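PDB 7ADK: lipoprotein from Mycoplasma mycoides subsp. capri, which probably acts as a surface-anchored peptidase with the two-barrel, chymotrypsin-like fold of the PA clan. Local coordinates for residues B[597-602]-B[790-795]; B[743-748]-B[786-791]; B[810-815]-B[848-853]. All coordinates share one frame; numbering follows the deposited sequence.

Contact 1. Residues B[597-602]-B[790-795]; sequences SDSLLN and RSDGYD
Ser599 and Asp792 mark the closest backbone approach, their CA atoms 5.4 Å apart, where the irregular loop 597-602 runs past residues 790-795 on strand 783-792; between Ser597 CA and Arg790 CA the gap has widened to 7.2 Å. Ser791 OG accepts from Gly793 N in an ST turn, and the contact illustrates how a loop can be pinned beside such a turn by one carboxylate. OD1 of Asp792 receives two bonds: Ser599 OG donates from above the carboxylate plane (2.9 Å), while Asn602 ND2 arrives nearly along the C-O axis, its amide turned 75° against the carboxylate. Asp792 holds its CG opposite the backbone N (chi1 -168°), which carries the carboxylate across to the loop. The N-H groups of Leu601 and Asn602 also point weakly at Ser599 OG. At the other end Arg790 NE makes a weak, bent bond to Ser597 O (3.2 Å, 121° at the hydrogen). Separately, Arg790 NH1 forms a salt bridge with Asp809 and bonds Phe853 O. Leu601 provides the apolar contact, its CD2 lying 4.0 Å from Tyr794 CD1. Its other branch approaches a backbone carbonyl, with CD1 3.4 Å from Gly793 O.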
# COMPACT_ATOMS: atom_id res chain seq x y z
N SER B 597 4.67 -37.04 -3.03
CA SER B 597 5.09 -38.29 -3.67
C SER B 597 4.08 -38.88 -4.65
O SER B 597 4.47 -39.61 -5.55
CB SER B 597 5.41 -39.29 -2.58
OG SER B 597 4.28 -39.48 -1.76
N ASP B 598 2.79 -38.58 -4.51
CA ASP B 598 1.75 -39.02 -5.44
C ASP B 598 1.95 -38.44 -6.85
O ASP B 598 2.31 -37.27 -7.02
CB ASP B 598 0.34 -38.68 -4.94
CG ASP B 598 -0.07 -39.15 -3.54
OD1 ASP B 598 0.61 -40.01 -2.96
OD2 ASP B 598 -1.14 -38.69 -3.06
N SER B 599 1.67 -39.23 -7.88
CA SER B 599 1.54 -38.77 -9.26
C SER B 599 0.31 -37.88 -9.41
O SER B 599 -0.80 -38.39 -9.29
CB SER B 599 1.39 -39.99 -10.14
OG SER B 599 1.13 -39.63 -11.48
N LEU B 600 0.45 -36.60 -9.73
CA LEU B 600 -0.69 -35.72 -10.06
C LEU B 600 -1.42 -36.10 -11.37
O LEU B 600 -2.48 -35.56 -11.66
CB LEU B 600 -0.22 -34.25 -10.10
CG LEU B 600 -0.65 -33.38 -8.90
CD1 LEU B 600 -0.15 -31.96 -9.12
CD2 LEU B 600 -2.17 -33.29 -8.72
N LEU B 601 -0.85 -37.01 -12.16
CA LEU B 601 -1.39 -37.50 -13.43
C LEU B 601 -2.33 -38.72 -13.27
O LEU B 601 -3.23 -38.90 -14.09
CB LEU B 601 -0.21 -37.83 -14.36
CG LEU B 601 0.56 -36.57 -14.81
CD1 LEU B 601 1.98 -36.95 -15.19
CD2 LEU B 601 -0.09 -35.90 -16.02
N ASN B 602 -2.16 -39.51 -12.21
CA ASN B 602 -3.09 -40.58 -11.87
C ASN B 602 -4.46 -40.01 -11.46
O ASN B 602 -4.54 -38.97 -10.81
CB ASN B 602 -2.53 -41.47 -10.75
CG ASN B 602 -1.22 -42.19 -11.00
OD1 ASN B 602 -0.67 -42.81 -10.11
ND2 ASN B 602 -0.66 -42.14 -12.18
N ARG B 790 8.60 -33.78 -9.02
CA ARG B 790 8.40 -35.19 -9.30
C ARG B 790 7.44 -35.34 -10.46
O ARG B 790 6.45 -34.63 -10.56
CB ARG B 790 7.90 -35.87 -8.02
CG ARG B 790 7.90 -37.38 -8.13
CD ARG B 790 7.47 -38.02 -6.83
NE ARG B 790 7.29 -39.47 -6.96
CZ ARG B 790 8.20 -40.40 -6.81
NH1 ARG B 790 9.43 -40.15 -6.53
NH2 ARG B 790 7.87 -41.64 -6.90
N SER B 791 7.73 -36.29 -11.33
CA SER B 791 6.87 -36.72 -12.42
C SER B 791 6.86 -38.24 -12.48
O SER B 791 7.90 -38.89 -12.52
CB SER B 791 7.33 -36.11 -13.75
OG SER B 791 6.62 -36.63 -14.83
N ASP B 792 5.67 -38.80 -12.54
CA ASP B 792 5.38 -40.20 -12.84
C ASP B 792 5.63 -40.57 -14.31
O ASP B 792 5.59 -41.73 -14.70
CB ASP B 792 3.92 -40.39 -12.48
CG ASP B 792 3.42 -41.83 -12.42
OD1 ASP B 792 2.20 -42.03 -12.63
OD2 ASP B 792 4.22 -42.73 -12.10
N GLY B 793 5.89 -39.55 -15.14
CA GLY B 793 5.87 -39.63 -16.58
C GLY B 793 4.46 -39.69 -17.12
O GLY B 793 3.48 -39.80 -16.39
N TYR B 794 4.35 -39.61 -18.44
CA TYR B 794 3.11 -39.76 -19.19
C TYR B 794 3.46 -40.29 -20.58
O TYR B 794 4.49 -39.91 -21.14
CB TYR B 794 2.36 -38.43 -19.28
CG TYR B 794 0.93 -38.60 -19.72
CD1 TYR B 794 -0.06 -38.86 -18.75
CD2 TYR B 794 0.57 -38.52 -21.08
CE1 TYR B 794 -1.40 -39.00 -19.14
CE2 TYR B 794 -0.77 -38.70 -21.47
CZ TYR B 794 -1.76 -38.93 -20.50
OH TYR B 794 -3.05 -39.13 -20.85
N ASP B 795 2.62 -41.16 -21.13
CA ASP B 795 2.82 -41.77 -22.44
C ASP B 795 1.75 -41.28 -23.42
O ASP B 795 0.56 -41.38 -23.14
CB ASP B 795 2.82 -43.30 -22.26
CG ASP B 795 3.19 -44.08 -23.52
OD1 ASP B 795 3.07 -43.56 -24.64
OD2 ASP B 795 3.61 -45.25 -23.37

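Contact 2. Residues B[743-748]-B[786-791]; sequences YGLEIL and AVAFRS
Glu746 faces Val787 as a non-hydrogen-bonded antiparallel pair and Ile747 faces Ala786 as a hydrogen-bonded one, the short strands 745-747 and 786-788 approaching to 4.6 Å between axes with their directions 136° apart. Ile747 and Ala786 exchange both backbone bonds, Ile747 N to Ala786 O at 2.9 Å and Ala786 N to Ile747 O at 3.0 Å; Ala788 N then donates to Leu745 O at 3.0 Å. Leu745 makes several of the side-chain contacts. Its CG, placed opposite the backbone N (chi1 175°), sits 4.0 Å from Ala788 CB. The CD2 branch reaches on to Arg790 O at 3.8 Å, and the root of the side chain, CB, touches Ser791 CB. Ala786 CB packs beside Ile747 CB, and Ile747 also touches Leu600 and, on strand 712-714, Leu712. On the other face, Glu746 folds its CB and CG over Ala786 O, then extends obliquely past Val787, where OE2 lies 3.7 Å from CG2, with His775 and Thr713 close by. Phe789 has helical backbone angles and breaks the strand; its CB points away from 743-748, and its ring meets Phe595 and Phe540 edge to face. An antiparallel pair buried inside a curled sheet, with strand 737-747 on one flank of 783-792 and strand 769-778 on the other, is consistent with the second beta-barrel of a chymotrypsin-like peptidase.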
# COMPACT_ATOMS: atom_id res chain seq x y z
N TYR B 743 11.42 -27.49 -19.77
CA TYR B 743 10.99 -28.88 -19.80
C TYR B 743 10.44 -29.36 -18.44
O TYR B 743 10.77 -28.82 -17.39
CB TYR B 743 12.20 -29.72 -20.23
CG TYR B 743 11.94 -31.21 -20.19
CD1 TYR B 743 11.23 -31.85 -21.21
CD2 TYR B 743 12.32 -31.95 -19.06
CE1 TYR B 743 10.90 -33.21 -21.12
CE2 TYR B 743 11.99 -33.30 -18.95
CZ TYR B 743 11.29 -33.94 -19.99
OH TYR B 743 11.06 -35.27 -19.92
N GLY B 744 9.63 -30.41 -18.46
CA GLY B 744 9.12 -31.12 -17.28
C GLY B 744 7.61 -31.00 -17.08
O GLY B 744 6.92 -30.35 -17.86
N LEU B 745 7.09 -31.67 -16.05
CA LEU B 745 5.70 -31.53 -15.62
C LEU B 745 5.53 -30.17 -14.93
O LEU B 745 6.34 -29.82 -14.07
CB LEU B 745 5.34 -32.70 -14.70
CG LEU B 745 3.93 -32.63 -14.06
CD1 LEU B 745 2.83 -32.71 -15.10
CD2 LEU B 745 3.74 -33.79 -13.10
N GLU B 746 4.49 -29.42 -15.26
CA GLU B 746 4.23 -28.11 -14.68
C GLU B 746 2.76 -27.86 -14.37
O GLU B 746 1.86 -28.50 -14.90
CB GLU B 746 4.83 -26.99 -15.55
CG GLU B 746 6.35 -27.06 -15.66
CD GLU B 746 7.04 -25.79 -16.16
OE1 GLU B 746 6.38 -24.81 -16.53
OE2 GLU B 746 8.29 -25.79 -16.22
N ILE B 747 2.54 -26.92 -13.46
CA ILE B 747 1.28 -26.61 -12.78
C ILE B 747 0.88 -25.16 -13.04
O ILE B 747 1.76 -24.29 -13.08
CB ILE B 747 1.46 -26.88 -11.28
CG1 ILE B 747 1.90 -28.32 -10.95
CG2 ILE B 747 0.22 -26.50 -10.47
CD1 ILE B 747 0.96 -29.42 -11.40
N LEU B 748 -0.41 -24.88 -13.20
CA LEU B 748 -0.98 -23.54 -13.30
C LEU B 748 -1.81 -23.20 -12.04
O LEU B 748 -2.99 -23.54 -11.97
CB LEU B 748 -1.81 -23.37 -14.59
CG LEU B 748 -1.10 -23.40 -15.95
CD1 LEU B 748 0.03 -22.38 -16.01
CD2 LEU B 748 -0.55 -24.76 -16.38
N ALA B 786 4.52 -23.25 -12.64
CA ALA B 786 5.31 -23.86 -11.57
C ALA B 786 5.89 -25.24 -11.95
O ALA B 786 5.18 -26.10 -12.44
CB ALA B 786 4.47 -23.91 -10.29
N VAL B 787 7.17 -25.47 -11.67
CA VAL B 787 7.90 -26.72 -11.90
C VAL B 787 7.49 -27.78 -10.89
O VAL B 787 7.75 -27.59 -9.70
CB VAL B 787 9.42 -26.49 -11.78
CG1 VAL B 787 10.24 -27.77 -11.87
CG2 VAL B 787 9.93 -25.58 -12.87
N ALA B 788 6.94 -28.91 -11.30
CA ALA B 788 6.79 -30.03 -10.38
C ALA B 788 8.15 -30.70 -10.13
O ALA B 788 8.90 -30.99 -11.06
CB ALA B 788 5.72 -31.00 -10.88
N PHE B 789 8.47 -30.98 -8.87
CA PHE B 789 9.71 -31.68 -8.49
C PHE B 789 9.76 -33.14 -8.96
O PHE B 789 10.83 -33.69 -9.22
CB PHE B 789 9.83 -31.72 -6.96
CG PHE B 789 9.81 -30.39 -6.24
CD1 PHE B 789 10.94 -29.56 -6.24
CD2 PHE B 789 8.65 -30.00 -5.56
CE1 PHE B 789 10.92 -28.37 -5.52
CE2 PHE B 789 8.63 -28.78 -4.87
CZ PHE B 789 9.77 -27.98 -4.83
N ARG B 790 8.60 -33.78 -9.02
CA ARG B 790 8.40 -35.19 -9.30
C ARG B 790 7.44 -35.34 -10.46
O ARG B 790 6.45 -34.63 -10.56
CB ARG B 790 7.90 -35.87 -8.02
CG ARG B 790 7.90 -37.38 -8.13
CD ARG B 790 7.47 -38.02 -6.83
NE ARG B 790 7.29 -39.47 -6.96
CZ ARG B 790 8.20 -40.40 -6.81
NH1 ARG B 790 9.43 -40.15 -6.53
NH2 ARG B 790 7.87 -41.64 -6.90
N SER B 791 7.73 -36.29 -11.33
CA SER B 791 6.87 -36.72 -12.42
C SER B 791 6.86 -38.24 -12.48
O SER B 791 7.90 -38.89 -12.52
CB SER B 791 7.33 -36.11 -13.75
OG SER B 791 6.62 -36.63 -14.83

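Contact 3. Residues B[810-815]-B[848-853]; sequences LIYGGG and KIPSEF
A 3.0 Å hydrogen bond from Phe853 N to Pro850 O closes a tight turn that brings both residues against Tyr812. Across the contact no hydrogen bond forms; the association rests on an aromatic stack. The rings of Tyr812 and Phe853 lie face to face with centroids 4.0 Å apart and planes tilted by 17°. They are displaced, so that Tyr812 CE2 stands over the centre of the Phe853 ring, whereas Phe853 CG falls toward the rim of the tyrosine. The Tyr812 hydroxyl stands above the rim of the phenyl ring, OH lying 3.6 Å from Phe853 CE2. With CG opposite the carbonyl carbon (chi1 -69°), Phe853 lays its ring against Tyr812. Its CB also comes over the tyrosine face, a CH-pi contact 4.3 Å from the Tyr812 ring centroid. The second face of Phe853 is covered by the CG of its neighbour Glu852. Pro850 crosses Tyr812 at roughly a right angle, with CD 4.0 Å from Tyr812 CE1. Ile849 approaches at the backbone end, its CD1 3.5 Å from Tyr812 O, a carbonyl that accepts a hydrogen bond from Arg825 NE. The N atoms of Ile811 and Tyr812 both donate to Asp809 OD1, and Phe840 meets the tyrosine ring at a steep angle. The whole is a parallel-displaced aromatic stack fastening the C-terminal tail to the loop after strand 807-809.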
# COMPACT_ATOMS: atom_id res chain seq x y z
N LEU B 810 13.64 -34.89 -9.07
CA LEU B 810 14.84 -34.06 -8.98
C LEU B 810 15.24 -33.69 -7.54
O LEU B 810 16.24 -33.01 -7.34
CB LEU B 810 14.85 -32.93 -10.04
CG LEU B 810 13.60 -32.07 -10.24
CD1 LEU B 810 13.35 -31.24 -9.01
CD2 LEU B 810 13.77 -31.18 -11.45
N ILE B 811 14.57 -34.25 -6.53
CA ILE B 811 14.99 -34.25 -5.12
C ILE B 811 15.58 -35.61 -4.72
O ILE B 811 16.65 -35.66 -4.14
CB ILE B 811 13.81 -33.83 -4.22
CG1 ILE B 811 13.24 -32.45 -4.58
CG2 ILE B 811 14.16 -33.89 -2.73
CD1 ILE B 811 14.13 -31.26 -4.30
N TYR B 812 14.92 -36.73 -5.07
CA TYR B 812 15.36 -38.08 -4.68
C TYR B 812 16.11 -38.88 -5.76
O TYR B 812 16.86 -39.78 -5.40
CB TYR B 812 14.17 -38.88 -4.14
CG TYR B 812 13.63 -38.41 -2.80
CD1 TYR B 812 14.15 -38.95 -1.62
CD2 TYR B 812 12.63 -37.44 -2.75
CE1 TYR B 812 13.66 -38.52 -0.37
CE2 TYR B 812 12.12 -37.01 -1.51
CZ TYR B 812 12.63 -37.56 -0.32
OH TYR B 812 12.13 -37.19 0.88
N GLY B 813 15.95 -38.54 -7.04
CA GLY B 813 16.53 -39.28 -8.16
C GLY B 813 15.84 -40.62 -8.44
O GLY B 813 14.79 -40.93 -7.89
N GLY B 814 16.45 -41.42 -9.31
CA GLY B 814 16.07 -42.83 -9.51
C GLY B 814 14.78 -43.06 -10.31
O GLY B 814 14.21 -44.14 -10.23
N GLY B 815 14.31 -42.05 -11.04
CA GLY B 815 13.20 -42.17 -11.99
C GLY B 815 13.64 -42.70 -13.35
O GLY B 815 14.80 -42.54 -13.73
N LYS B 848 18.81 -45.88 0.85
CA LYS B 848 18.09 -45.13 1.88
C LYS B 848 17.06 -44.14 1.33
O LYS B 848 16.59 -43.28 2.07
CB LYS B 848 19.09 -44.50 2.87
CG LYS B 848 20.08 -45.47 3.52
CD LYS B 848 19.45 -46.66 4.26
CE LYS B 848 20.54 -47.56 4.82
NZ LYS B 848 19.99 -48.75 5.51
N ILE B 849 16.65 -44.27 0.07
CA ILE B 849 15.40 -43.66 -0.40
C ILE B 849 14.24 -44.35 0.35
O ILE B 849 14.16 -45.58 0.31
CB ILE B 849 15.24 -43.78 -1.93
CG1 ILE B 849 16.32 -42.96 -2.65
CG2 ILE B 849 13.86 -43.32 -2.40
CD1 ILE B 849 16.23 -43.00 -4.17
N PRO B 850 13.34 -43.62 1.03
CA PRO B 850 12.17 -44.22 1.66
C PRO B 850 11.21 -44.75 0.59
O PRO B 850 11.03 -44.11 -0.44
CB PRO B 850 11.56 -43.12 2.53
CG PRO B 850 12.13 -41.82 2.03
CD PRO B 850 13.38 -42.18 1.24
N SER B 851 10.59 -45.90 0.80
CA SER B 851 9.90 -46.64 -0.28
C SER B 851 8.73 -45.89 -0.94
O SER B 851 8.35 -46.19 -2.06
CB SER B 851 9.43 -48.00 0.25
OG SER B 851 8.55 -47.84 1.33
N GLU B 852 8.21 -44.85 -0.30
CA GLU B 852 7.26 -43.87 -0.85
C GLU B 852 7.74 -43.20 -2.15
O GLU B 852 6.92 -42.93 -3.03
CB GLU B 852 7.01 -42.83 0.26
CG GLU B 852 6.25 -41.59 -0.20
CD GLU B 852 5.84 -40.64 0.94
OE1 GLU B 852 5.97 -40.98 2.13
OE2 GLU B 852 5.31 -39.56 0.64
N PHE B 853 9.04 -42.94 -2.31
CA PHE B 853 9.61 -42.21 -3.45
C PHE B 853 10.22 -43.08 -4.55
O PHE B 853 10.70 -42.54 -5.55
CB PHE B 853 10.58 -41.14 -2.93
CG PHE B 853 9.89 -40.01 -2.20
CD1 PHE B 853 9.32 -38.95 -2.92
CD2 PHE B 853 9.81 -40.02 -0.81
CE1 PHE B 853 8.70 -37.90 -2.23
CE2 PHE B 853 9.20 -38.97 -0.12
CZ PHE B 853 8.65 -37.90 -0.84

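In the fold
From the N terminus, the loop 597-602 after strand 594-595 opens contact 1, which closes nearly two hundred residues later on strand 783-792. Contact 2 opens within that span and ends on the same strand, so the two share Arg790 and Ser791, and they pack together through Leu600 against Ile747. Contact 3 follows in series, closing a loop of 32 intervening residues, far shorter than that of contact 1. The tail nevertheless returns to the earlier contacts: Glu852 OE2 bonds Ser597 OG, and Phe853 O receives Arg790 NH1. Strand 783-792 is thus linked to its sheet neighbour 737-747, to the 597-602 loop and to the C-terminal tail at 848-853.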